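Local coordinates for phosphonomutase (Burkholderia cenocepacia J2315, PDB 4MG4), which belongs to the phosphoenolpyruvate phosphomutase family of TIM-barrel proteins, at residues A[159-164]-A[178-183]. Sequence-based numbering, arbitrary orientation.
Sequences ARTDVF and DATLAR
In the TIM barrel, the loop that leaves strand 156-160 at its C-terminal end lies against the helix that follows it, 174-190, within one beta-alpha-beta unit; the CA atoms of Val163 and Thr180 come nearest across the contact, 6.2 Å apart. Thr180 OG1 enters between two loop side chains, 3.3 Å from Val163 CG1 and equally far from Phe164 CE2. Thr180 meets the phenyl group at about a right angle, its hydroxyl coming obliquely to the ring. The hydroxyl sits beside the backbone N of Thr180 (chi1 -62°) and is hydrogen-bonded one turn back to Leu176 O, so it meets the loop carbons with a polar partner already in hand. The same torsion places the methyl group anti to the backbone N, where Thr180 CG2 touches Thr161 CG2 at 3.9 Å. Val163 spreads its two branches over the helix: CG1 also approaches Ala179 CB at 4.3 Å, while CG2 rests 3.7 Å from Arg183 CD. Thr161 OG1 lies 3.5 Å from that same Arg183 CD, but its hydrogen bond goes to Asp123. Arg183 thus offers the loop its aliphatic stem, extended from CG to NE, and its guanidinium is hydrogen-bonded beyond the contact to Arg132 O and Tyr187 OH. Asp162 points away from the helix and receives Arg160 NE through the syn lone pair of OD1, a nearly straight 2.8 Å salt bridge. The polar chemistry is therefore divided: loop and helix meet by van der Waals contact of carbon surfaces and of hydroxyl oxygens already bonded elsewhere, and those outside bonds probably help to hold Thr161, Thr180 and Arg183 in place.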
loop_
_atom_site.group_PDB
_atom_site.type_symbol
_atom_site.label_atom_id
_atom_site.label_comp_id
_atom_site.label_asym_id
_atom_site.label_seq_id
_atom_site.Cartn_x
_atom_site.Cartn_y
_atom_site.Cartn_z
ATOM N N ALA A 159 -13.175 -17.207 14.983
ATOM C CA ALA A 159 -13.878 -16.348 15.930
ATOM C C ALA A 159 -12.875 -15.745 16.877
ATOM O O ALA A 159 -12.206 -16.468 17.626
ATOM C CB ALA A 159 -14.944 -17.133 16.742
ATOM N N ARG A 160 -12.714 -14.426 16.787
ATOM C CA ARG A 160 -11.824 -13.680 17.637
ATOM C C ARG A 160 -12.561 -13.259 18.891
ATOM O O ARG A 160 -13.672 -12.734 18.829
ATOM C CB ARG A 160 -11.396 -12.422 16.896
ATOM C CG ARG A 160 -10.567 -11.520 17.770
ATOM C CD ARG A 160 -9.947 -10.375 16.990
ATOM N NE ARG A 160 -9.457 -9.363 17.898
ATOM C CZ ARG A 160 -8.502 -8.458 17.601
ATOM N NH1 ARG A 160 -7.903 -8.471 16.414
ATOM N NH2 ARG A 160 -8.128 -7.566 18.525
ATOM N N THR A 161 -11.968 -13.546 20.026
ATOM C CA THR A 161 -12.503 -13.063 21.301
ATOM C C THR A 161 -11.535 -12.072 21.905
ATOM O O THR A 161 -10.317 -12.300 21.883
ATOM C CB THR A 161 -12.862 -14.170 22.319
ATOM O OG1 THR A 161 -13.464 -13.552 23.451
ATOM C CG2 THR A 161 -11.695 -15.010 22.761
ATOM N N ASP A 162 -12.074 -10.955 22.384
ATOM C CA ASP A 162 -11.240 -9.916 22.972
ATOM C C ASP A 162 -11.087 -9.973 24.483
ATOM O O ASP A 162 -10.614 -9.000 25.071
ATOM C CB ASP A 162 -11.740 -8.574 22.501
ATOM C CG ASP A 162 -11.354 -8.271 21.068
ATOM O OD1 ASP A 162 -10.422 -8.873 20.502
ATOM O OD2 ASP A 162 -11.990 -7.377 20.486
ATOM N N VAL A 163 -11.430 -11.090 25.119
ATOM C CA VAL A 163 -11.342 -11.203 26.588
ATOM C C VAL A 163 -9.984 -10.771 27.084
ATOM O O VAL A 163 -9.894 -9.989 28.060
ATOM C CB VAL A 163 -11.666 -12.631 27.081
ATOM C CG1 VAL A 163 -11.373 -12.807 28.586
ATOM C CG2 VAL A 163 -13.121 -12.926 26.819
ATOM N N PHE A 164 -8.922 -11.313 26.492
ATOM C CA PHE A 164 -7.566 -11.009 26.986
ATOM C C PHE A 164 -7.084 -9.697 26.409
ATOM O O PHE A 164 -6.354 -8.960 27.065
ATOM C CB PHE A 164 -6.574 -12.156 26.663
ATOM C CG PHE A 164 -6.637 -13.304 27.623
ATOM C CD1 PHE A 164 -5.985 -13.273 28.828
ATOM C CD2 PHE A 164 -7.341 -14.398 27.329
ATOM C CE1 PHE A 164 -6.065 -14.351 29.696
ATOM C CE2 PHE A 164 -7.395 -15.517 28.164
ATOM C CZ PHE A 164 -6.759 -15.471 29.369
ATOM N N ASP A 178 -11.057 -18.938 31.871
ATOM C CA ASP A 178 -12.332 -19.613 31.936
ATOM C C ASP A 178 -13.394 -18.872 31.130
ATOM O O ASP A 178 -14.231 -19.518 30.474
ATOM C CB ASP A 178 -12.777 -19.785 33.395
ATOM C CG ASP A 178 -11.937 -20.803 34.125
ATOM O OD1 ASP A 178 -11.287 -21.662 33.488
ATOM O OD2 ASP A 178 -11.964 -20.739 35.391
ATOM N N ALA A 179 -13.373 -17.546 31.167
ATOM C CA ALA A 179 -14.332 -16.750 30.385
ATOM C C ALA A 179 -14.087 -16.948 28.895
ATOM O O ALA A 179 -15.029 -16.992 28.095
ATOM C CB ALA A 179 -14.211 -15.290 30.711
ATOM N N THR A 180 -12.804 -16.999 28.542
ATOM C CA THR A 180 -12.393 -17.242 27.158
ATOM C C THR A 180 -12.911 -18.610 26.678
ATOM O O THR A 180 -13.505 -18.703 25.574
ATOM C CB THR A 180 -10.873 -17.100 26.999
ATOM O OG1 THR A 180 -10.536 -15.759 27.337
ATOM C CG2 THR A 180 -10.424 -17.438 25.569
ATOM N N LEU A 181 -12.716 -19.645 27.474
ATOM C CA LEU A 181 -13.195 -20.987 27.140
ATOM C C LEU A 181 -14.744 -21.074 27.067
ATOM O O LEU A 181 -15.261 -21.752 26.195
ATOM C CB LEU A 181 -12.624 -22.036 28.120
ATOM C CG LEU A 181 -11.145 -22.358 27.870
ATOM C CD1 LEU A 181 -10.613 -23.052 29.105
ATOM C CD2 LEU A 181 -10.895 -23.183 26.625
ATOM N N ALA A 182 -15.461 -20.374 27.931
ATOM C CA ALA A 182 -16.928 -20.358 27.848
ATOM C C ALA A 182 -17.373 -19.723 26.523
ATOM O O ALA A 182 -18.296 -20.197 25.876
ATOM C CB ALA A 182 -17.545 -19.626 29.019
ATOM N N ARG A 183 -16.693 -18.633 26.129
ATOM C CA ARG A 183 -16.973 -18.040 24.809
ATOM C C ARG A 183 -16.633 -19.001 23.688
ATOM O O ARG A 183 -17.432 -19.166 22.748
ATOM C CB ARG A 183 -16.282 -16.700 24.653
ATOM C CG ARG A 183 -16.994 -15.625 25.404
ATOM C CD ARG A 183 -16.278 -14.281 25.321
ATOM N NE ARG A 183 -16.976 -13.290 26.158
ATOM C CZ ARG A 183 -17.989 -12.513 25.773
ATOM N NH1 ARG A 183 -18.467 -12.527 24.557
ATOM N NH2 ARG A 183 -18.522 -11.655 26.657
#